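Local atomic coordinates of glutamine synthetase (Helicobacter pylori, PDB entry 5ZLI), a protein that belongs to the type I-beta glutamine synthetase family and assembles from twelve copies of a chain that joins a beta-grasp domain to a catalytic domain. Residues E111-A121 with S443-A453; S163-D171 with G181-G189. All blocks are in the same frame, centred on the assembly; numbering follows the deposited sequence.

Contact 1 of 2, residues E111-A121 with S443-A453; sequences EKCPRSIAKKA and SQVFSEEFIQA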
loop_
_atom_site.group_PDB
_atom_site.type_symbol
_atom_site.label_atom_id
_atom_site.label_comp_id
_atom_site.label_asym_id
_atom_site.label_seq_id
_atom_site.Cartn_x
_atom_site.Cartn_y
_atom_site.Cartn_z
ATOM N N GLU B 111 -42.627 -33.437 -29.560
ATOM C CA GLU B 111 -42.756 -32.505 -30.669
ATOM C C GLU B 111 -42.011 -31.195 -30.415
ATOM O O GLU B 111 -41.806 -30.427 -31.363
ATOM C CB GLU B 111 -44.250 -32.291 -30.980
ATOM C CG GLU B 111 -45.060 -31.503 -29.934
ATOM C CD GLU B 111 -46.565 -31.639 -30.138
ATOM O OE1 GLU B 111 -47.066 -31.179 -31.172
ATOM O OE2 GLU B 111 -47.255 -32.209 -29.256
ATOM N N LYS B 112 -41.548 -30.954 -29.184
ATOM C CA LYS B 112 -40.787 -29.750 -28.850
ATOM C C LYS B 112 -39.319 -30.052 -28.596
ATOM O O LYS B 112 -38.565 -29.149 -28.211
ATOM C CB LYS B 112 -41.397 -29.057 -27.625
ATOM C CG LYS B 112 -42.838 -28.624 -27.803
ATOM C CD LYS B 112 -43.285 -27.597 -26.779
ATOM C CE LYS B 112 -43.658 -28.247 -25.475
ATOM N NZ LYS B 112 -44.411 -27.291 -24.617
ATOM N N CYS B 113 -38.886 -31.282 -28.898
ATOM C CA CYS B 113 -37.486 -31.655 -28.796
ATOM C C CYS B 113 -36.808 -31.233 -30.094
ATOM O O CYS B 113 -37.108 -31.802 -31.144
ATOM C CB CYS B 113 -37.336 -33.155 -28.561
ATOM S SG CYS B 113 -35.631 -33.743 -28.761
ATOM N N PRO B 114 -35.895 -30.261 -30.065
ATOM C CA PRO B 114 -35.314 -29.763 -31.312
ATOM C C PRO B 114 -34.645 -30.840 -32.141
ATOM O O PRO B 114 -34.745 -30.832 -33.376
ATOM C CB PRO B 114 -34.303 -28.728 -30.822
ATOM C CG PRO B 114 -34.753 -28.344 -29.491
ATOM C CD PRO B 114 -35.330 -29.577 -28.893
ATOM N N ARG B 115 -33.869 -31.712 -31.505
ATOM C CA ARG B 115 -33.262 -32.796 -32.262
ATOM C C ARG B 115 -34.327 -33.747 -32.845
ATOM O O ARG B 115 -34.114 -34.337 -33.917
ATOM C CB ARG B 115 -32.249 -33.503 -31.371
ATOM C CG ARG B 115 -31.334 -34.360 -32.130
ATOM C CD ARG B 115 -30.233 -34.956 -31.298
ATOM N NE ARG B 115 -30.338 -36.397 -31.473
ATOM C CZ ARG B 115 -29.602 -37.129 -32.302
ATOM N NH1 ARG B 115 -28.655 -36.571 -33.032
ATOM N NH2 ARG B 115 -29.824 -38.430 -32.397
ATOM N N SER B 116 -35.488 -33.890 -32.174
ATOM C CA SER B 116 -36.607 -34.643 -32.747
ATOM C C SER B 116 -37.196 -33.917 -33.954
ATOM O O SER B 116 -37.609 -34.547 -34.936
ATOM C CB SER B 116 -37.693 -34.879 -31.701
ATOM O OG SER B 116 -37.326 -35.843 -30.737
ATOM N N ILE B 117 -37.309 -32.594 -33.866
ATOM C CA ILE B 117 -37.704 -31.811 -35.028
ATOM C C ILE B 117 -36.751 -32.059 -36.194
ATOM O O ILE B 117 -37.188 -32.269 -37.328
ATOM C CB ILE B 117 -37.784 -30.310 -34.663
ATOM C CG1 ILE B 117 -38.912 -30.074 -33.644
ATOM C CG2 ILE B 117 -37.918 -29.401 -35.922
ATOM C CD1 ILE B 117 -39.050 -28.632 -33.131
ATOM N N ALA B 118 -35.440 -32.113 -35.928
ATOM C CA ALA B 118 -34.464 -32.215 -37.014
ATOM C C ALA B 118 -34.545 -33.530 -37.750
ATOM O O ALA B 118 -34.134 -33.593 -38.907
ATOM C CB ALA B 118 -33.036 -32.022 -36.500
ATOM N N LYS B 119 -35.030 -34.584 -37.100
ATOM C CA LYS B 119 -35.289 -35.810 -37.831
ATOM C C LYS B 119 -36.601 -35.688 -38.590
ATOM O O LYS B 119 -36.645 -35.927 -39.798
ATOM C CB LYS B 119 -35.345 -36.962 -36.853
ATOM C CG LYS B 119 -34.043 -37.170 -36.175
ATOM C CD LYS B 119 -34.081 -38.386 -35.303
ATOM C CE LYS B 119 -32.754 -38.538 -34.602
ATOM N NZ LYS B 119 -32.670 -39.682 -33.673
ATOM N N LYS B 120 -37.629 -35.141 -37.949
ATOM C CA LYS B 120 -38.904 -34.997 -38.632
ATOM C C LYS B 120 -38.771 -34.076 -39.845
ATOM O O LYS B 120 -39.488 -34.251 -40.842
ATOM C CB LYS B 120 -39.936 -34.501 -37.616
ATOM C CG LYS B 120 -40.290 -35.591 -36.594
ATOM C CD LYS B 120 -41.283 -35.162 -35.520
ATOM C CE LYS B 120 -42.426 -34.345 -36.074
ATOM N NZ LYS B 120 -43.116 -34.997 -37.208
ATOM N N ALA B 121 -37.810 -33.151 -39.820
ATOM C CA ALA B 121 -37.605 -32.247 -40.950
ATOM C C ALA B 121 -36.851 -32.916 -42.081
ATOM O O ALA B 121 -37.070 -32.585 -43.248
ATOM C CB ALA B 121 -36.852 -30.998 -40.511
ATOM N N SER B 443 -46.641 -31.348 -42.592
ATOM C CA SER B 443 -46.398 -32.682 -42.016
ATOM C C SER B 443 -45.992 -32.609 -40.540
ATOM O O SER B 443 -45.259 -33.467 -40.028
ATOM C CB SER B 443 -45.386 -33.472 -42.838
ATOM O OG SER B 443 -45.746 -33.431 -44.212
ATOM N N GLN B 444 -46.471 -31.571 -39.844
ATOM C CA GLN B 444 -46.364 -31.466 -38.390
ATOM C C GLN B 444 -44.907 -31.425 -37.924
ATOM O O GLN B 444 -44.590 -31.799 -36.782
ATOM C CB GLN B 444 -47.144 -32.605 -37.716
ATOM C CG GLN B 444 -48.639 -32.599 -38.063
ATOM C CD GLN B 444 -49.339 -31.275 -37.709
ATOM O OE1 GLN B 444 -49.273 -30.803 -36.564
ATOM N NE2 GLN B 444 -50.012 -30.671 -38.697
ATOM N N VAL B 445 -44.015 -30.958 -38.809
ATOM C CA VAL B 445 -42.585 -30.913 -38.494
ATOM C C VAL B 445 -42.350 -29.921 -37.362
ATOM O O VAL B 445 -41.702 -30.231 -36.351
ATOM C CB VAL B 445 -41.759 -30.564 -39.757
ATOM C CG1 VAL B 445 -40.262 -30.436 -39.437
ATOM C CG2 VAL B 445 -41.948 -31.595 -40.858
ATOM N N PHE B 446 -42.921 -28.737 -37.498
ATOM C CA PHE B 446 -42.974 -27.729 -36.452
ATOM C C PHE B 446 -44.444 -27.697 -36.030
ATOM O O PHE B 446 -45.271 -27.035 -36.652
ATOM C CB PHE B 446 -42.491 -26.354 -36.980
ATOM C CG PHE B 446 -40.997 -26.274 -37.273
ATOM C CD1 PHE B 446 -40.423 -27.017 -38.299
ATOM C CD2 PHE B 446 -40.191 -25.388 -36.583
ATOM C CE1 PHE B 446 -39.093 -26.927 -38.572
ATOM C CE2 PHE B 446 -38.850 -25.286 -36.871
ATOM C CZ PHE B 446 -38.306 -26.060 -37.867
ATOM N N SER B 447 -44.783 -28.437 -34.991
ATOM C CA SER B 447 -46.149 -28.369 -34.494
ATOM C C SER B 447 -46.431 -26.986 -33.904
ATOM O O SER B 447 -45.528 -26.277 -33.458
ATOM C CB SER B 447 -46.383 -29.466 -33.476
ATOM O OG SER B 447 -45.906 -29.081 -32.214
ATOM N N GLU B 448 -47.701 -26.588 -33.912
ATOM C CA GLU B 448 -48.019 -25.229 -33.483
ATOM C C GLU B 448 -47.759 -25.032 -32.002
ATOM O O GLU B 448 -47.308 -23.954 -31.596
ATOM C CB GLU B 448 -49.461 -24.875 -33.829
ATOM C CG GLU B 448 -49.942 -23.538 -33.238
ATOM C CD GLU B 448 -49.746 -22.324 -34.116
ATOM O OE1 GLU B 448 -49.207 -22.462 -35.244
ATOM O OE2 GLU B 448 -50.159 -21.226 -33.659
ATOM N N GLU B 449 -48.039 -26.043 -31.172
ATOM C CA GLU B 449 -47.680 -25.928 -29.760
ATOM C C GLU B 449 -46.225 -25.502 -29.616
ATOM O O GLU B 449 -45.927 -24.505 -28.950
ATOM C CB GLU B 449 -47.967 -27.235 -29.028
ATOM C CG GLU B 449 -49.329 -27.195 -28.338
ATOM C CD GLU B 449 -50.013 -28.553 -28.218
ATOM O OE1 GLU B 449 -51.267 -28.586 -28.136
ATOM O OE2 GLU B 449 -49.303 -29.581 -28.203
ATOM N N PHE B 450 -45.313 -26.188 -30.310
ATOM C CA PHE B 450 -43.905 -25.787 -30.266
ATOM C C PHE B 450 -43.713 -24.319 -30.668
ATOM O O PHE B 450 -43.035 -23.572 -29.962
ATOM C CB PHE B 450 -43.039 -26.692 -31.158
ATOM C CG PHE B 450 -41.628 -26.160 -31.378
ATOM C CD1 PHE B 450 -40.637 -26.347 -30.428
ATOM C CD2 PHE B 450 -41.313 -25.418 -32.509
ATOM C CE1 PHE B 450 -39.357 -25.837 -30.628
ATOM C CE2 PHE B 450 -40.051 -24.914 -32.688
ATOM C CZ PHE B 450 -39.078 -25.116 -31.742
ATOM N N ILE B 451 -44.279 -23.896 -31.807
ATOM C CA ILE B 451 -44.062 -22.530 -32.298
ATOM C C ILE B 451 -44.477 -21.521 -31.255
ATOM O O ILE B 451 -43.834 -20.484 -31.072
ATOM C CB ILE B 451 -44.831 -22.268 -33.608
ATOM C CG1 ILE B 451 -44.204 -22.981 -34.815
ATOM C CG2 ILE B 451 -44.999 -20.760 -33.855
ATOM C CD1 ILE B 451 -45.118 -22.984 -36.063
ATOM N N GLN B 452 -45.580 -21.784 -30.576
ATOM C CA GLN B 452 -46.017 -20.851 -29.557
ATOM C C GLN B 452 -45.082 -20.923 -28.364
ATOM O O GLN B 452 -44.716 -19.889 -27.796
ATOM C CB GLN B 452 -47.469 -21.177 -29.204
ATOM C CG GLN B 452 -48.409 -20.958 -30.403
ATOM C CD GLN B 452 -48.648 -19.476 -30.716
ATOM O OE1 GLN B 452 -48.924 -18.690 -29.805
ATOM N NE2 GLN B 452 -48.543 -19.093 -31.991
ATOM N N ALA B 453 -44.585 -22.118 -28.051
ATOM C CA ALA B 453 -43.563 -22.214 -27.021
ATOM C C ALA B 453 -42.309 -21.452 -27.447
ATOM O O ALA B 453 -41.811 -20.600 -26.713
ATOM C CB ALA B 453 -43.242 -23.687 -26.735
#
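Ile117 meets the rings of Phe446 and Phe450 with two different branches, and the apolar middle of the contact is built on that division. Ile117 CD1 stands over the centre of the Phe450 ring, 3.6 Å from the centroid and almost on the ring normal. Ile117 CG2 lies over a face of Phe446 but nearer the rim, 3.8 Å from Phe446 CE1. The torsions explain the split: CG2 is anti to the backbone N while CG1 sits beside that N (chi1 -65°), and an extended chi2 carries CD1 outward to the second ring. On the Ala121 side Val445 continues the apolar surface, Val445 CG1 lying 3.6 Å from Ala121 CB and CG2 against the carbonyl of Lys120.

Lys112 runs its aliphatic part alongside the start of helix 448-466, with CG near Phe450 CB and Lys112 CD 3.9 Å from Ala453 CB; its NZ goes on to the carbonyl of Gly66. Beside it, Ser447 OG donates to Glu111 OE1 at 2.6 Å, reaching that oxygen on its anti side, 27° out of the carboxylate plane. Glu111 OE2 comes within 3.5 Å of Glu449 OE2, the carboxylate planes 60° apart. Lys106 forms a salt bridge with each of these oxygens and probably offsets the repulsion.

Leu379, from helix 377-393, touches Phe450, and Phe321 meets Phe446 edge-to-face. Ser447 and Cys113 are the N-cap residues. The arrangement packs the first turns of helix 114-128 against the start of helix 448-466 and the loop leading into it, within the catalytic domain.

Contact 2 of 2, residues S163-D171 with G181-G189; sequences SEEGEWNRD and GHRPGKQGG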
loop_
_atom_site.group_PDB
_atom_site.type_symbol
_atom_site.label_atom_id
_atom_site.label_comp_id
_atom_site.label_asym_id
_atom_site.label_seq_id
_atom_site.Cartn_x
_atom_site.Cartn_y
_atom_site.Cartn_z
ATOM N N SER B 163 -8.735 -9.397 -24.114
ATOM C CA SER B 163 -7.879 -10.254 -24.908
ATOM C C SER B 163 -6.517 -9.604 -24.991
ATOM O O SER B 163 -6.404 -8.375 -24.976
ATOM C CB SER B 163 -8.403 -10.457 -26.329
ATOM O OG SER B 163 -7.695 -11.518 -26.954
ATOM N N GLU B 164 -5.479 -10.439 -25.075
ATOM C CA GLU B 164 -4.153 -9.872 -25.194
ATOM C C GLU B 164 -3.951 -9.187 -26.533
ATOM O O GLU B 164 -3.138 -8.259 -26.628
ATOM C CB GLU B 164 -3.108 -10.946 -24.995
ATOM C CG GLU B 164 -1.747 -10.363 -24.746
ATOM C CD GLU B 164 -0.835 -11.380 -24.147
ATOM O OE1 GLU B 164 -1.037 -12.584 -24.449
ATOM O OE2 GLU B 164 0.061 -10.978 -23.366
ATOM N N GLU B 165 -4.694 -9.608 -27.552
ATOM C CA GLU B 165 -4.592 -9.068 -28.898
ATOM C C GLU B 165 -5.362 -7.766 -29.087
ATOM O O GLU B 165 -5.261 -7.162 -30.155
ATOM C CB GLU B 165 -5.126 -10.094 -29.882
ATOM C CG GLU B 165 -4.574 -11.505 -29.710
ATOM C CD GLU B 165 -4.858 -12.393 -30.927
ATOM O OE1 GLU B 165 -5.507 -11.898 -31.873
ATOM O OE2 GLU B 165 -4.458 -13.588 -30.942
ATOM N N GLY B 166 -6.177 -7.356 -28.120
ATOM C CA GLY B 166 -7.094 -6.257 -28.351
ATOM C C GLY B 166 -6.392 -4.912 -28.400
ATOM O O GLY B 166 -5.524 -4.611 -27.582
ATOM N N GLU B 167 -6.806 -4.081 -29.363
ATOM C CA GLU B 167 -6.314 -2.710 -29.456
ATOM C C GLU B 167 -6.390 -1.983 -28.118
ATOM O O GLU B 167 -5.573 -1.098 -27.835
ATOM C CB GLU B 167 -7.124 -1.925 -30.488
ATOM C CG GLU B 167 -6.786 -2.158 -31.953
ATOM C CD GLU B 167 -7.521 -1.167 -32.892
ATOM O OE1 GLU B 167 -8.522 -0.560 -32.431
ATOM O OE2 GLU B 167 -7.103 -0.986 -34.075
ATOM N N TRP B 168 -7.371 -2.329 -27.286
ATOM C CA TRP B 168 -7.427 -1.759 -25.953
ATOM C C TRP B 168 -6.258 -2.189 -25.071
ATOM O O TRP B 168 -6.086 -1.632 -23.986
ATOM C CB TRP B 168 -8.737 -2.156 -25.278
ATOM C CG TRP B 168 -8.922 -3.629 -25.163
ATOM C CD1 TRP B 168 -8.485 -4.420 -24.149
ATOM C CD2 TRP B 168 -9.610 -4.486 -26.075
ATOM N NE1 TRP B 168 -8.840 -5.720 -24.374
ATOM C CE2 TRP B 168 -9.531 -5.793 -25.555
ATOM C CE3 TRP B 168 -10.280 -4.281 -27.281
ATOM C CZ2 TRP B 168 -10.103 -6.888 -26.189
ATOM C CZ3 TRP B 168 -10.849 -5.373 -27.914
ATOM C CH2 TRP B 168 -10.757 -6.659 -27.364
ATOM N N ASN B 169 -5.426 -3.130 -25.495
ATOM C CA ASN B 169 -4.291 -3.506 -24.665
ATOM C C ASN B 169 -2.958 -3.017 -25.216
ATOM O O ASN B 169 -1.901 -3.454 -24.740
ATOM C CB ASN B 169 -4.272 -5.012 -24.438
ATOM C CG ASN B 169 -5.200 -5.428 -23.327
ATOM O OD1 ASN B 169 -5.614 -4.601 -22.515
ATOM N ND2 ASN B 169 -5.555 -6.709 -23.294
ATOM N N ARG B 170 -2.982 -2.103 -26.192
ATOM C CA ARG B 170 -1.750 -1.638 -26.820
ATOM C C ARG B 170 -0.808 -0.956 -25.840
ATOM O O ARG B 170 0.382 -0.819 -26.133
ATOM C CB ARG B 170 -2.098 -0.695 -27.956
ATOM C CG ARG B 170 -2.573 -1.448 -29.180
ATOM C CD ARG B 170 -1.994 -0.852 -30.408
ATOM N NE ARG B 170 -3.021 -0.353 -31.294
ATOM C CZ ARG B 170 -3.373 -0.983 -32.404
ATOM N NH1 ARG B 170 -2.756 -2.128 -32.717
ATOM N NH2 ARG B 170 -4.310 -0.466 -33.202
ATOM N N ASP B 171 -1.329 -0.538 -24.687
ATOM C CA ASP B 171 -0.671 0.271 -23.672
ATOM C C ASP B 171 -0.605 -0.385 -22.310
ATOM O O ASP B 171 0.116 0.103 -21.438
ATOM C CB ASP B 171 -1.446 1.582 -23.552
ATOM C CG ASP B 171 -2.947 1.326 -23.618
ATOM O OD1 ASP B 171 -3.440 0.388 -22.914
ATOM O OD2 ASP B 171 -3.601 2.003 -24.465
ATOM N N GLY B 181 3.697 -6.037 -28.038
ATOM C CA GLY B 181 3.331 -5.434 -29.320
ATOM C C GLY B 181 2.666 -6.436 -30.249
ATOM O O GLY B 181 1.983 -7.379 -29.812
ATOM N N HIS B 182 2.861 -6.228 -31.551
ATOM C CA HIS B 182 2.353 -7.167 -32.554
ATOM C C HIS B 182 0.880 -7.502 -32.345
ATOM O O HIS B 182 0.535 -8.592 -31.872
ATOM C CB HIS B 182 3.175 -8.462 -32.529
ATOM C CG HIS B 182 4.621 -8.252 -32.806
ATOM N ND1 HIS B 182 5.074 -7.720 -33.997
ATOM C CD2 HIS B 182 5.713 -8.403 -32.019
ATOM C CE1 HIS B 182 6.393 -7.614 -33.957
ATOM N NE2 HIS B 182 6.806 -8.017 -32.765
ATOM N N ARG B 183 -0.004 -6.584 -32.727
ATOM C CA ARG B 183 -1.410 -6.820 -32.500
ATOM C C ARG B 183 -2.145 -6.542 -33.803
ATOM O O ARG B 183 -1.876 -5.524 -34.463
ATOM C CB ARG B 183 -1.963 -5.964 -31.341
ATOM C CG ARG B 183 -1.636 -6.508 -29.946
ATOM C CD ARG B 183 -2.313 -5.704 -28.853
ATOM N NE ARG B 183 -1.984 -6.180 -27.505
ATOM C CZ ARG B 183 -0.980 -5.705 -26.760
ATOM N NH1 ARG B 183 -0.205 -4.712 -27.227
ATOM N NH2 ARG B 183 -0.752 -6.223 -25.549
ATOM N N PRO B 184 -3.055 -7.416 -34.214
ATOM C CA PRO B 184 -3.871 -7.110 -35.385
ATOM C C PRO B 184 -4.768 -5.931 -35.081
ATOM O O PRO B 184 -5.291 -5.795 -33.968
ATOM C CB PRO B 184 -4.687 -8.389 -35.580
ATOM C CG PRO B 184 -4.874 -8.880 -34.178
ATOM C CD PRO B 184 -3.623 -8.530 -33.427
ATOM N N GLY B 185 -4.953 -5.068 -36.067
ATOM C CA GLY B 185 -5.896 -3.997 -35.879
ATOM C C GLY B 185 -7.300 -4.533 -35.672
ATOM O O GLY B 185 -7.621 -5.685 -35.989
ATOM N N LYS B 186 -8.144 -3.696 -35.088
ATOM C CA LYS B 186 -9.564 -3.873 -35.311
ATOM C C LYS B 186 -9.761 -4.230 -36.778
ATOM O O LYS B 186 -9.285 -3.515 -37.671
ATOM C CB LYS B 186 -10.327 -2.587 -34.953
ATOM C CG LYS B 186 -11.782 -2.843 -34.523
ATOM C CD LYS B 186 -12.458 -1.614 -33.921
ATOM C CE LYS B 186 -12.007 -1.352 -32.485
ATOM N NZ LYS B 186 -12.596 -0.085 -31.943
ATOM N N GLN B 187 -10.369 -5.389 -37.024
ATOM C CA GLN B 187 -10.634 -5.894 -38.372
ATOM C C GLN B 187 -9.366 -6.409 -39.081
ATOM O O GLN B 187 -9.374 -6.591 -40.299
ATOM C CB GLN B 187 -11.311 -4.812 -39.235
ATOM C CG GLN B 187 -12.809 -4.669 -38.983
ATOM C CD GLN B 187 -13.566 -3.994 -40.123
ATOM O OE1 GLN B 187 -14.015 -4.668 -41.063
ATOM N NE2 GLN B 187 -13.725 -2.664 -40.039
ATOM N N GLY B 188 -8.302 -6.755 -38.347
ATOM C CA GLY B 188 -7.067 -7.135 -39.001
ATOM C C GLY B 188 -6.601 -8.570 -38.834
ATOM O O GLY B 188 -5.486 -8.883 -39.257
ATOM N N GLY B 189 -7.416 -9.464 -38.271
ATOM C CA GLY B 189 -6.954 -10.806 -37.949
ATOM C C GLY B 189 -6.833 -11.772 -39.113
ATOM O O GLY B 189 -6.458 -12.935 -38.909
#
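Arg183 supplies the main polar link to 163-171, delivering its guanidinium to a backbone carbonyl of the turn Ser163-Gly166. Arg183 NE donates to Glu164 O at 2.5 Å with an N-H...O angle of 166°, the acceptor lying close to the guanidinium plane, while NH2 adds a weak bond to the same oxygen. The chain is extended from CG to NE, which carries the group past Glu165 O. Asn169 O sits 2.9 Å above one face of the Arg183 guanidinium, too poorly angled to be a hydrogen bond; Asn179 binds both that oxygen and Arg183 NH1.

Charged and backbone groups meet again at Glu167. Glu167 OE2 accepts from Lys186 N at 3.1 Å, from above the carboxylate plane, and within 163-171 it forms a salt bridge with Arg170 NH2 at 3.0 Å, a double hold that probably limits rotation of the carboxylate.

Van der Waals contact is slight: Pro184 CG lies 3.8 Å from Glu165 OE1, the proline ring and the glutamate chain crossing at about a right angle; Glu165 OE2 is bonded to Thr198.

Ile476 of one neighbouring subunit packs on Arg170 and Ser154 of another on Lys186. The arrangement is an irregular catalytic-domain loop, between strand 156-162 and helix 200-212, folded back on itself at a subunit interface.

Both contacts belong to the catalytic domain, but they lie on opposite sides of the chain's centre, their own centres about 44 Å apart, and share no helix or strand. Contact 1 joins segments more than 300 residues apart in sequence, bringing helices 114-128 and 448-466 together; contact 2 closes a short excursion within one loop. Each is partly buried, though the centre of contact 1 lies about 17 Å from the chain's centre and that of contact 2 about 27 Å. Their chemistry differs as well: aliphatic groups over aromatic faces dominate contact 1, whereas contact 2 relies on arginine and glutamate holding backbone groups. No other subunit touches contact 1, while three neighbouring subunits come within reach of contact 2.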